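PDB 6GSZ: alpha-L-rhamnosidase from Aspergillus terreus, which probably hydrolyses terminal non-reducing alpha-L-rhamnose residues from alpha-L-rhamnosides. Local coordinates for residues A[458-463]-A[468-473]; A[475-480]-A[760-765]; A[509-514]-A[576-581]; A[493-498]-A[533-538]. One frame throughout, in Å; residues are numbered along the deposited sequence.

In the fold
All four contacts lie in the six-hairpin glycosidase domain, and three of them border the bound glucose. Contact 1 supplies Asp-460, Trp-470 and Asp-473 to the pocket, contact 2 His-761, and contact 3 Trp-578 and Trp-581. Contacts 1 and 2 have centres about 10 Å apart and share helix 471-484; Pro-458 CB approaches Tyr-762 OH at 3.3 Å. Contacts 1 and 3, with centres about 11 Å apart, are joined by a probable hydrogen bond of 2.9 Å between Gly-469 O and Ile-513 N. Contact 4 pairs helices 488-503 and 530-542 away from the glucose, about 14 Å from contact 1 between centres, where Trp-494 packs on Pro-458.

Contact 1 (A[458-463]-A[468-473]); sequences PTDCPQ and LGWTGD. With BGC (beta-D-glucopyranose), chain B.
In the glucose pocket of the six-hairpin domain, whose core in this family is an (alpha/alpha)6 barrel, Asp-460 meets Leu-468 and Trp-470 just ahead of helix 471-484. Two bonds tie Asp-460 to Leu-468: Asp-460 N donates to Leu-468 O at 3.0 Å, and Leu-468 N returns a bond of 2.9 Å to Asp-460 OD1. Gly-469, centre of an inverse gamma turn, brings its CA to 3.4 Å from Pro-458 O in a C-H...O contact. A water donates to both Pro-458 O and Trp-470 O and so bridges the two segments. With CG set between its own backbone N and carbonyl carbon (chi1 61°), the Asp-460 side chain lies against the indole, its CG 3.3 Å from Trp-470 CD1 and the carboxylate plane turned 56° from the ring. One face of Trp-470 underlies the sugar, with BGC C4 3.6 Å above the ring plane; Trp-470 NE1 bonds to Glu-466. Trp-470 is the N-cap residue of the helix, and Asp-473 on the first turn grips the sugar with both oxygens, OD1 taking BGC O3 at 2.5 Å and OD2 taking BGC O2. Asp-460 OD2 receives BGC O1 in a very short bond. The chemistry implies a division of labour within the Asp-460 carboxylate: OD1 is spent on the backbone, which probably holds the group's rotation and leaves OD2 turned to the sugar.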
# COMPACT_ATOMS: atom_id res chain seq x y z
N PRO A 458 -4.52 -0.62 2.19
CA PRO A 458 -4.75 -0.08 0.86
C PRO A 458 -6.14 0.54 0.81
O PRO A 458 -7.15 -0.17 0.75
CB PRO A 458 -4.60 -1.30 -0.05
CG PRO A 458 -5.02 -2.47 0.84
CD PRO A 458 -4.74 -2.06 2.27
N THR A 459 -6.15 1.85 0.82
CA THR A 459 -7.40 2.60 0.91
C THR A 459 -7.98 2.93 -0.47
O THR A 459 -7.24 3.05 -1.45
CB THR A 459 -7.27 3.92 1.69
OG1 THR A 459 -6.29 4.77 1.11
CG2 THR A 459 -6.90 3.73 3.14
N ASP A 460 -9.31 3.05 -0.55
CA ASP A 460 -9.94 3.55 -1.72
C ASP A 460 -9.56 5.01 -2.01
O ASP A 460 -9.31 5.40 -3.14
CB ASP A 460 -11.46 3.45 -1.67
CG ASP A 460 -12.15 4.22 -0.54
OD1 ASP A 460 -11.62 4.25 0.60
OD2 ASP A 460 -13.25 4.76 -0.84
N CYS A 461 -9.58 5.83 -0.94
CA CYS A 461 -9.25 7.24 -1.08
C CYS A 461 -8.75 7.78 0.26
O CYS A 461 -8.88 7.11 1.26
CB CYS A 461 -10.43 8.07 -1.57
SG CYS A 461 -11.90 7.99 -0.51
N PRO A 462 -8.05 8.93 0.25
CA PRO A 462 -7.44 9.47 1.45
C PRO A 462 -8.05 10.76 2.00
O PRO A 462 -7.51 11.25 2.97
CB PRO A 462 -6.05 9.83 0.88
CG PRO A 462 -6.36 10.38 -0.50
CD PRO A 462 -7.58 9.61 -0.96
N GLN A 463 -9.14 11.24 1.42
CA GLN A 463 -9.58 12.63 1.71
C GLN A 463 -10.95 12.70 2.38
O GLN A 463 -11.08 13.48 3.33
CB GLN A 463 -9.48 13.48 0.44
CG GLN A 463 -10.61 13.33 -0.58
CD GLN A 463 -10.70 11.97 -1.23
OE1 GLN A 463 -11.22 11.02 -0.64
NE2 GLN A 463 -10.22 11.84 -2.46
N LEU A 468 -11.26 3.40 3.39
CA LEU A 468 -11.45 2.04 3.87
C LEU A 468 -10.69 1.07 2.95
O LEU A 468 -10.37 1.41 1.77
CB LEU A 468 -12.94 1.69 3.84
CG LEU A 468 -13.85 2.68 4.57
CD1 LEU A 468 -15.30 2.30 4.40
CD2 LEU A 468 -13.48 2.80 6.07
N GLY A 469 -10.45 -0.12 3.49
CA GLY A 469 -9.69 -1.12 2.72
C GLY A 469 -10.54 -1.86 1.69
O GLY A 469 -10.82 -3.05 1.85
N TRP A 470 -11.02 -1.10 0.71
CA TRP A 470 -11.92 -1.67 -0.31
C TRP A 470 -11.24 -2.78 -1.13
O TRP A 470 -10.18 -2.60 -1.75
CB TRP A 470 -12.47 -0.56 -1.19
CG TRP A 470 -13.64 0.16 -0.58
CD1 TRP A 470 -13.64 1.36 0.07
CD2 TRP A 470 -15.01 -0.27 -0.63
NE1 TRP A 470 -14.91 1.69 0.43
CE2 TRP A 470 -15.78 0.70 0.03
CE3 TRP A 470 -15.63 -1.39 -1.16
CZ2 TRP A 470 -17.15 0.59 0.15
CZ3 TRP A 470 -16.99 -1.52 -1.04
CH2 TRP A 470 -17.74 -0.54 -0.37
N THR A 471 -11.87 -3.94 -1.10
CA THR A 471 -11.29 -5.17 -1.65
C THR A 471 -11.16 -5.14 -3.18
O THR A 471 -10.16 -5.55 -3.73
CB THR A 471 -12.09 -6.36 -1.12
OG1 THR A 471 -13.49 -6.18 -1.36
CG2 THR A 471 -11.82 -6.56 0.35
N GLY A 472 -12.20 -4.68 -3.88
CA GLY A 472 -12.15 -4.71 -5.32
C GLY A 472 -11.06 -3.80 -5.86
O GLY A 472 -10.37 -4.14 -6.84
N ASP A 473 -10.86 -2.63 -5.26
CA ASP A 473 -9.92 -1.66 -5.77
C ASP A 473 -8.49 -2.25 -5.74
O ASP A 473 -7.74 -2.08 -6.71
CB ASP A 473 -9.96 -0.35 -4.97
CG ASP A 473 -11.32 0.33 -4.88
OD1 ASP A 473 -12.31 -0.39 -4.58
OD2 ASP A 473 -11.37 1.55 -5.14
C2 BGC B . -14.56 2.16 -3.72
C3 BGC B . -15.39 1.13 -4.44
C4 BGC B . -16.76 0.83 -3.87
C5 BGC B . -17.37 2.13 -3.68
C6 BGC B . -18.77 1.83 -3.16
C1 BGC B . -15.41 3.40 -3.45
O1 BGC B . -14.57 4.40 -2.89
O2 BGC B . -13.63 2.75 -4.61
O3 BGC B . -14.77 -0.03 -4.29
O4 BGC B . -17.61 -0.05 -4.64
O5 BGC B . -16.64 3.06 -2.82
O6 BGC B . -19.39 3.07 -2.81
O HOH W 1 -8.43 -0.45 -1.68

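Contact 2 (A[475-480]-A[760-765]); sequences HAFSRT and NHYAVG. With BGC (beta-D-glucopyranose), chain B.
Phe-477 of helix 471-484 and Tyr-762 of the loop before helix 768-775 lie face against face in an offset stack, with planes at 8° and ring centroids 4.4 Å apart. Phe-477 carries its ring away from its own backbone N (chi1 -172°), out to the tyrosine of the loop. The loop backbone sets Tyr-762 CB over the middle of the phenylalanine, 3.5 Å from the centroid and almost on the ring normal. Tyr-762 then takes the less usual turn, CG tucked between N and the carbonyl carbon (chi1 51°), which swings its ring toward the root of its partner and gives the offset: Tyr-762 CD1 rests 3.4 Å from Phe-477 CB, and Tyr-762 CG lies equally close to Phe-477 CD2. On the same face Tyr-762 O comes to 3.2 Å from Phe-477 CD1. At the ring edge Gly-765 O lies 3.6 Å from Phe-477 CE1, and it also touches the methyl CG2 of Thr-480. Ile-446 and Met-450 of helix 437-453 add further apolar cover to Phe-477. Next to the stacked tyrosine, His-761 directs NE2 to BGC O1 at 2.9 Å, its ND1 being bonded to Ser-758. Since no hydrogen bond crosses between the segments, the contact rests on dispersion, probably helped by attraction between the Gly-765 carbonyl and the slightly positive hydrogens at the phenylalanine edge.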
# COMPACT_ATOMS: atom_id res chain seq x y z
N HIS A 475 -7.73 -5.42 -5.64
CA HIS A 475 -7.70 -6.52 -6.61
C HIS A 475 -7.29 -5.96 -7.98
O HIS A 475 -6.38 -6.49 -8.66
CB HIS A 475 -9.03 -7.26 -6.62
CG HIS A 475 -9.08 -8.49 -7.48
ND1 HIS A 475 -10.27 -9.18 -7.66
CD2 HIS A 475 -8.16 -9.10 -8.26
CE1 HIS A 475 -10.06 -10.20 -8.50
NE2 HIS A 475 -8.77 -10.18 -8.86
N ALA A 476 -7.94 -4.90 -8.43
CA ALA A 476 -7.66 -4.30 -9.73
C ALA A 476 -6.25 -3.70 -9.82
O ALA A 476 -5.59 -3.82 -10.86
CB ALA A 476 -8.69 -3.22 -10.04
N PHE A 477 -5.77 -3.10 -8.74
CA PHE A 477 -4.55 -2.27 -8.79
C PHE A 477 -3.26 -3.05 -8.46
O PHE A 477 -2.18 -2.54 -8.76
CB PHE A 477 -4.70 -1.06 -7.85
CG PHE A 477 -3.58 -0.05 -7.98
CD1 PHE A 477 -3.42 0.67 -9.16
CD2 PHE A 477 -2.72 0.19 -6.92
CE1 PHE A 477 -2.37 1.56 -9.30
CE2 PHE A 477 -1.67 1.09 -7.06
CZ PHE A 477 -1.51 1.78 -8.24
N SER A 478 -3.32 -4.22 -7.80
CA SER A 478 -2.07 -4.75 -7.19
C SER A 478 -1.00 -5.13 -8.26
O SER A 478 0.19 -5.02 -7.95
CB SER A 478 -2.33 -5.89 -6.20
OG SER A 478 -2.37 -7.13 -6.84
N ARG A 479 -1.39 -5.50 -9.51
CA ARG A 479 -0.41 -5.78 -10.52
C ARG A 479 0.48 -4.55 -10.78
O ARG A 479 1.70 -4.66 -10.97
CB ARG A 479 -1.12 -6.24 -11.80
CG ARG A 479 -0.23 -6.68 -12.95
CD ARG A 479 -1.14 -7.26 -14.01
NE ARG A 479 -0.45 -7.64 -15.23
CZ ARG A 479 -1.06 -8.32 -16.22
NH1 ARG A 479 -2.31 -8.78 -16.08
NH2 ARG A 479 -0.39 -8.58 -17.33
N THR A 480 -0.14 -3.38 -10.81
CA THR A 480 0.55 -2.11 -10.92
C THR A 480 1.36 -1.81 -9.64
O THR A 480 2.55 -1.46 -9.66
CB THR A 480 -0.45 -0.98 -11.24
OG1 THR A 480 -1.16 -1.29 -12.45
CG2 THR A 480 0.28 0.35 -11.37
N ASN A 760 -8.54 11.11 -5.95
CA ASN A 760 -7.34 10.36 -5.57
C ASN A 760 -7.70 8.91 -5.24
O ASN A 760 -7.69 8.50 -4.08
CB ASN A 760 -6.62 11.03 -4.41
CG ASN A 760 -5.17 10.66 -4.29
OD1 ASN A 760 -4.70 9.75 -5.00
ND2 ASN A 760 -4.42 11.32 -3.43
N HIS A 761 -7.98 8.14 -6.29
CA HIS A 761 -8.26 6.69 -6.24
C HIS A 761 -7.31 6.01 -7.22
O HIS A 761 -7.21 6.50 -8.34
CB HIS A 761 -9.69 6.42 -6.75
CG HIS A 761 -10.80 6.30 -5.76
ND1 HIS A 761 -11.25 7.38 -5.02
CD2 HIS A 761 -11.61 5.25 -5.47
CE1 HIS A 761 -12.26 6.97 -4.28
NE2 HIS A 761 -12.51 5.65 -4.52
N TYR A 762 -6.62 4.93 -6.81
CA TYR A 762 -5.71 4.23 -7.75
C TYR A 762 -6.38 3.34 -8.77
O TYR A 762 -5.67 2.91 -9.70
CB TYR A 762 -4.61 3.48 -6.99
CG TYR A 762 -4.99 2.54 -5.87
CD1 TYR A 762 -5.96 1.57 -6.01
CD2 TYR A 762 -4.38 2.65 -4.63
CE1 TYR A 762 -6.26 0.68 -5.00
CE2 TYR A 762 -4.68 1.78 -3.59
CZ TYR A 762 -5.69 0.84 -3.75
OH TYR A 762 -5.97 -0.02 -2.71
N ALA A 763 -7.68 3.04 -8.71
CA ALA A 763 -8.25 2.05 -9.64
C ALA A 763 -7.95 2.38 -11.09
O ALA A 763 -7.54 1.47 -11.80
CB ALA A 763 -9.76 1.91 -9.42
N VAL A 764 -8.22 3.61 -11.55
CA VAL A 764 -7.99 4.02 -12.99
C VAL A 764 -6.49 3.92 -13.29
O VAL A 764 -6.08 3.66 -14.46
CB VAL A 764 -8.55 5.46 -13.15
CG1 VAL A 764 -7.87 6.31 -14.16
CG2 VAL A 764 -10.07 5.40 -13.34
N GLY A 765 -5.66 4.03 -12.24
CA GLY A 765 -4.23 3.94 -12.35
C GLY A 765 -3.75 2.51 -12.63
O GLY A 765 -2.56 2.31 -12.81
C2 BGC B . -14.56 2.16 -3.72
C3 BGC B . -15.39 1.13 -4.44
C4 BGC B . -16.76 0.83 -3.87
C5 BGC B . -17.37 2.13 -3.68
C6 BGC B . -18.77 1.83 -3.16
C1 BGC B . -15.41 3.40 -3.45
O1 BGC B . -14.57 4.40 -2.89
O2 BGC B . -13.63 2.75 -4.61
O3 BGC B . -14.77 -0.03 -4.29
O4 BGC B . -17.61 -0.05 -4.64
O5 BGC B . -16.64 3.06 -2.82
O6 BGC B . -19.39 3.07 -2.81

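Contact 3 (A[509-514]-A[576-581]); sequences LPYVIP and FQWADW. With BGC (beta-D-glucopyranose), chain B.
Aromatic contact dominates: Trp-578 drives the edge of its indole into the face of Tyr-511, a T-shaped pair with planes at 79° and 4.8 Å between the tyrosine centroid and that of the five-membered ring. Trp-578 NE1 stands 3.6 Å above the centre of the tyrosine ring; it is buried here without a polar partner, so the pi face is what it meets. Beside it, Trp-578 CZ2 packs 3.7 Å from Tyr-511 CD2. The tyrosine reaches this place by turning CG anti to its carbonyl carbon (chi1 -59°). These loops belong to the six-hairpin glycosidase domain, where loops linking the helices carry the sugar pocket, and the indole helps to wall it. BGC O4 lies 3.4 Å above one face of Trp-578, offset toward the rim, while the edge of Phe-576, with CE2 over the centre, covers the opposite face. Trp-581 stands across from the Trp-578 edge, with Trp-578 CE3 3.5 Å above its face; the same face receives the sugar, and Trp-581 CZ2 is 3.6 Å from BGC C6. The polar side of the contact is slight. Tyr-511 OH passes 3.6 Å from Phe-576 CD2, but its hydrogen bond goes to the carbonyl of Thr-522. The backbone of Tyr-511 is tied in turn to Thr-471 at the start of helix 471-484, next to Trp-470 of the same pocket.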
# COMPACT_ATOMS: atom_id res chain seq x y z
N LEU A 509 -15.96 -12.70 1.92
CA LEU A 509 -15.09 -11.60 2.27
C LEU A 509 -15.92 -10.33 2.45
O LEU A 509 -16.68 -9.94 1.57
CB LEU A 509 -14.04 -11.41 1.17
CG LEU A 509 -12.92 -10.45 1.49
CD1 LEU A 509 -12.03 -10.98 2.61
CD2 LEU A 509 -12.12 -10.17 0.22
N PRO A 510 -15.83 -9.65 3.61
CA PRO A 510 -16.45 -8.33 3.74
C PRO A 510 -15.95 -7.39 2.66
O PRO A 510 -14.86 -7.56 2.13
CB PRO A 510 -16.06 -7.86 5.13
CG PRO A 510 -15.80 -9.13 5.87
CD PRO A 510 -15.16 -10.06 4.85
N TYR A 511 -16.74 -6.39 2.32
CA TYR A 511 -16.38 -5.44 1.27
C TYR A 511 -15.10 -4.67 1.57
O TYR A 511 -14.33 -4.36 0.67
CB TYR A 511 -17.53 -4.49 0.94
CG TYR A 511 -18.78 -5.19 0.48
CD1 TYR A 511 -18.78 -6.45 -0.10
CD2 TYR A 511 -19.99 -4.50 0.54
CE1 TYR A 511 -19.97 -7.06 -0.45
CE2 TYR A 511 -21.17 -5.09 0.16
CZ TYR A 511 -21.17 -6.37 -0.34
OH TYR A 511 -22.35 -6.97 -0.70
N VAL A 512 -14.93 -4.29 2.84
CA VAL A 512 -13.73 -3.58 3.26
C VAL A 512 -13.04 -4.33 4.40
O VAL A 512 -13.69 -5.00 5.18
CB VAL A 512 -13.99 -2.12 3.69
CG1 VAL A 512 -14.77 -1.39 2.61
CG2 VAL A 512 -14.72 -1.97 5.03
N ILE A 513 -11.71 -4.21 4.41
CA ILE A 513 -10.85 -4.86 5.39
C ILE A 513 -9.85 -3.83 5.88
O ILE A 513 -9.08 -3.25 5.10
CB ILE A 513 -10.06 -6.01 4.77
CG1 ILE A 513 -10.95 -7.06 4.10
CG2 ILE A 513 -9.11 -6.63 5.78
CD1 ILE A 513 -11.85 -7.89 5.02
N PRO A 514 -9.78 -3.56 7.21
CA PRO A 514 -10.63 -4.13 8.27
C PRO A 514 -12.12 -3.84 8.10
O PRO A 514 -12.51 -2.81 7.50
CB PRO A 514 -10.13 -3.40 9.52
CG PRO A 514 -8.65 -3.09 9.21
CD PRO A 514 -8.70 -2.70 7.74
N PHE A 576 -26.87 -9.04 -4.97
CA PHE A 576 -26.25 -7.76 -5.16
C PHE A 576 -24.86 -7.95 -5.79
O PHE A 576 -24.08 -8.82 -5.32
CB PHE A 576 -26.15 -7.02 -3.82
CG PHE A 576 -25.36 -5.75 -3.96
CD1 PHE A 576 -25.91 -4.63 -4.56
CD2 PHE A 576 -24.02 -5.72 -3.64
CE1 PHE A 576 -25.15 -3.49 -4.77
CE2 PHE A 576 -23.26 -4.59 -3.85
CZ PHE A 576 -23.81 -3.47 -4.43
N GLN A 577 -24.52 -7.07 -6.73
CA GLN A 577 -23.20 -7.06 -7.31
C GLN A 577 -22.73 -5.62 -7.61
O GLN A 577 -23.53 -4.79 -8.07
CB GLN A 577 -23.12 -7.89 -8.59
CG GLN A 577 -23.41 -9.36 -8.41
CD GLN A 577 -22.37 -10.12 -7.61
OE1 GLN A 577 -21.22 -9.67 -7.48
NE2 GLN A 577 -22.77 -11.30 -7.14
N TRP A 578 -21.46 -5.32 -7.28
CA TRP A 578 -20.78 -4.11 -7.73
C TRP A 578 -20.47 -4.17 -9.23
O TRP A 578 -20.73 -3.21 -10.00
CB TRP A 578 -19.47 -3.89 -6.95
CG TRP A 578 -19.61 -3.83 -5.45
CD1 TRP A 578 -19.25 -4.79 -4.54
CD2 TRP A 578 -20.18 -2.75 -4.70
NE1 TRP A 578 -19.60 -4.37 -3.27
CE2 TRP A 578 -20.12 -3.12 -3.35
CE3 TRP A 578 -20.71 -1.51 -5.04
CZ2 TRP A 578 -20.58 -2.28 -2.34
CZ3 TRP A 578 -21.17 -0.68 -4.04
CH2 TRP A 578 -21.09 -1.07 -2.71
N ALA A 579 -19.91 -5.32 -9.63
CA ALA A 579 -19.57 -5.65 -11.05
C ALA A 579 -18.81 -4.47 -11.68
O ALA A 579 -17.81 -4.02 -11.12
CB ALA A 579 -20.80 -6.09 -11.81
N ASP A 580 -19.19 -4.04 -12.91
CA ASP A 580 -18.39 -3.03 -13.62
C ASP A 580 -18.72 -1.62 -13.14
O ASP A 580 -19.17 -0.76 -13.91
CB ASP A 580 -18.49 -3.17 -15.14
CG ASP A 580 -17.32 -2.52 -15.87
OD1 ASP A 580 -16.20 -2.42 -15.29
OD2 ASP A 580 -17.54 -2.08 -17.04
N TRP A 581 -18.37 -1.38 -11.88
CA TRP A 581 -18.59 -0.14 -11.16
C TRP A 581 -17.95 1.04 -11.91
O TRP A 581 -16.82 0.95 -12.32
CB TRP A 581 -17.98 -0.34 -9.77
CG TRP A 581 -18.18 0.77 -8.78
CD1 TRP A 581 -17.22 1.65 -8.35
CD2 TRP A 581 -19.38 1.09 -8.07
NE1 TRP A 581 -17.76 2.50 -7.42
CE2 TRP A 581 -19.07 2.18 -7.23
CE3 TRP A 581 -20.68 0.55 -8.05
CZ2 TRP A 581 -20.02 2.73 -6.36
CZ3 TRP A 581 -21.62 1.13 -7.22
CH2 TRP A 581 -21.28 2.19 -6.38
C2 BGC B . -14.56 2.16 -3.72
C3 BGC B . -15.39 1.13 -4.44
C4 BGC B . -16.76 0.83 -3.87
C5 BGC B . -17.37 2.13 -3.68
C6 BGC B . -18.77 1.83 -3.16
C1 BGC B . -15.41 3.40 -3.45
O1 BGC B . -14.57 4.40 -2.89
O2 BGC B . -13.63 2.75 -4.61
O3 BGC B . -14.77 -0.03 -4.29
O4 BGC B . -17.61 -0.05 -4.64
O5 BGC B . -16.64 3.06 -2.82
O6 BGC B . -19.39 3.07 -2.81

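Contact 4 (A[493-498]-A[533-538]); sequences AWLKDA and GVPWQL
Leu-495 leans toward its own backbone N (chi1 -73°) and then extends, CD1 continuing the chain away from CA (chi2 163°), so that this methyl meets three residues of the helix opposite. Leu-538 brings its CD2 methyl to 4.1 Å from Leu-495 CD1. From one turn earlier, Val-534 CG1 stands 4.0 Å from the same Leu-495 CD1. Pro-535 CG is just as near to that methyl, while the second branch, Leu-495 CD2, lies along the proline ring and meets its CD at 4.0 Å. One leucine end is thus received by three side chains spaced along a single helix face, and no hydrogen bond joins the two segments. The two helices, 488-503 and 530-542, are part of the helical barrel of the six-hairpin glycosidase domain. Their segments run nearly antiparallel, at 151°, with axes 11.3 Å apart at closest approach, a wide separation spanned chiefly by Leu-495. The helix kinks at Pro-535, whose ring nitrogen has no hydrogen to give the preceding turn. On helix 488-503 the neighbouring Trp-494 bonds through NE1 to Ile-513 O, tying this helix to the loop that carries Tyr-511. Gln-551 of helix 545-562 touches Leu-495, Pro-535 and Leu-538, and so borders the same cluster.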
# COMPACT_ATOMS: atom_id res chain seq x y z
N ALA A 493 0.33 -8.50 5.72
CA ALA A 493 -0.42 -8.13 6.92
C ALA A 493 -1.91 -7.95 6.59
O ALA A 493 -2.81 -8.48 7.31
CB ALA A 493 0.20 -6.89 7.53
N TRP A 494 -2.19 -7.21 5.52
CA TRP A 494 -3.57 -6.96 5.12
C TRP A 494 -4.33 -8.26 4.89
O TRP A 494 -5.49 -8.44 5.27
CB TRP A 494 -3.62 -6.00 3.95
CG TRP A 494 -5.00 -5.58 3.57
CD1 TRP A 494 -5.80 -4.71 4.25
CD2 TRP A 494 -5.77 -6.02 2.45
NE1 TRP A 494 -7.01 -4.58 3.59
CE2 TRP A 494 -7.03 -5.39 2.50
CE3 TRP A 494 -5.52 -6.92 1.40
CZ2 TRP A 494 -8.04 -5.60 1.55
CZ3 TRP A 494 -6.52 -7.15 0.48
CH2 TRP A 494 -7.76 -6.51 0.56
N LEU A 495 -3.67 -9.20 4.17
CA LEU A 495 -4.30 -10.44 3.83
C LEU A 495 -4.52 -11.37 5.03
O LEU A 495 -5.48 -12.17 5.00
CB LEU A 495 -3.54 -11.15 2.70
CG LEU A 495 -3.72 -10.50 1.31
CD1 LEU A 495 -2.64 -10.98 0.36
CD2 LEU A 495 -5.10 -10.80 0.76
N LYS A 496 -3.69 -11.24 6.08
CA LYS A 496 -3.99 -11.94 7.33
C LYS A 496 -5.35 -11.48 7.91
O LYS A 496 -6.17 -12.28 8.35
CB LYS A 496 -2.88 -11.69 8.37
CG LYS A 496 -1.59 -12.41 8.02
CD LYS A 496 -0.49 -12.10 9.02
CE LYS A 496 0.74 -12.91 8.73
NZ LYS A 496 1.86 -12.51 9.62
N ASP A 497 -5.55 -10.16 7.87
CA ASP A 497 -6.81 -9.58 8.38
C ASP A 497 -7.97 -10.00 7.49
O ASP A 497 -9.06 -10.34 7.97
CB ASP A 497 -6.70 -8.07 8.56
CG ASP A 497 -5.79 -7.68 9.72
OD1 ASP A 497 -5.39 -8.58 10.51
OD2 ASP A 497 -5.51 -6.44 9.81
N ALA A 498 -7.72 -10.03 6.16
CA ALA A 498 -8.79 -10.42 5.25
C ALA A 498 -9.28 -11.83 5.64
O ALA A 498 -10.48 -12.12 5.67
CB ALA A 498 -8.32 -10.37 3.81
N GLY A 533 -7.37 -13.22 -5.90
CA GLY A 533 -6.59 -12.44 -6.88
C GLY A 533 -5.37 -11.75 -6.28
O GLY A 533 -4.31 -11.61 -6.91
N VAL A 534 -5.54 -11.16 -5.08
CA VAL A 534 -4.41 -10.43 -4.48
C VAL A 534 -3.31 -11.44 -4.12
O VAL A 534 -2.16 -11.21 -4.48
CB VAL A 534 -4.82 -9.48 -3.35
CG1 VAL A 534 -3.61 -8.76 -2.77
CG2 VAL A 534 -5.78 -8.44 -3.91
N PRO A 535 -3.59 -12.58 -3.45
CA PRO A 535 -2.59 -13.65 -3.28
C PRO A 535 -1.95 -14.13 -4.59
O PRO A 535 -0.71 -14.31 -4.64
CB PRO A 535 -3.36 -14.75 -2.56
CG PRO A 535 -4.37 -13.97 -1.74
CD PRO A 535 -4.82 -12.89 -2.69
N TRP A 536 -2.78 -14.34 -5.62
CA TRP A 536 -2.20 -14.85 -6.88
C TRP A 536 -1.16 -13.86 -7.41
O TRP A 536 -0.05 -14.23 -7.80
CB TRP A 536 -3.32 -15.06 -7.90
CG TRP A 536 -2.86 -15.52 -9.26
CD1 TRP A 536 -2.64 -16.79 -9.67
CD2 TRP A 536 -2.58 -14.68 -10.38
NE1 TRP A 536 -2.26 -16.81 -10.98
CE2 TRP A 536 -2.16 -15.52 -11.44
CE3 TRP A 536 -2.55 -13.30 -10.54
CZ2 TRP A 536 -1.76 -14.99 -12.66
CZ3 TRP A 536 -2.15 -12.77 -11.75
CH2 TRP A 536 -1.77 -13.62 -12.80
N GLN A 537 -1.52 -12.57 -7.45
CA GLN A 537 -0.63 -11.53 -7.92
C GLN A 537 0.61 -11.38 -7.01
O GLN A 537 1.71 -11.01 -7.47
CB GLN A 537 -1.34 -10.21 -8.18
CG GLN A 537 -0.44 -9.11 -8.72
CD GLN A 537 0.14 -9.45 -10.08
OE1 GLN A 537 -0.60 -9.61 -11.03
NE2 GLN A 537 1.47 -9.47 -10.16
N LEU A 538 0.39 -11.50 -5.69
CA LEU A 538 1.49 -11.35 -4.79
C LEU A 538 2.56 -12.41 -5.10
O LEU A 538 3.75 -12.13 -4.98
CB LEU A 538 0.96 -11.44 -3.35
CG LEU A 538 1.82 -10.81 -2.28
CD1 LEU A 538 2.00 -9.30 -2.50
CD2 LEU A 538 1.20 -11.10 -0.93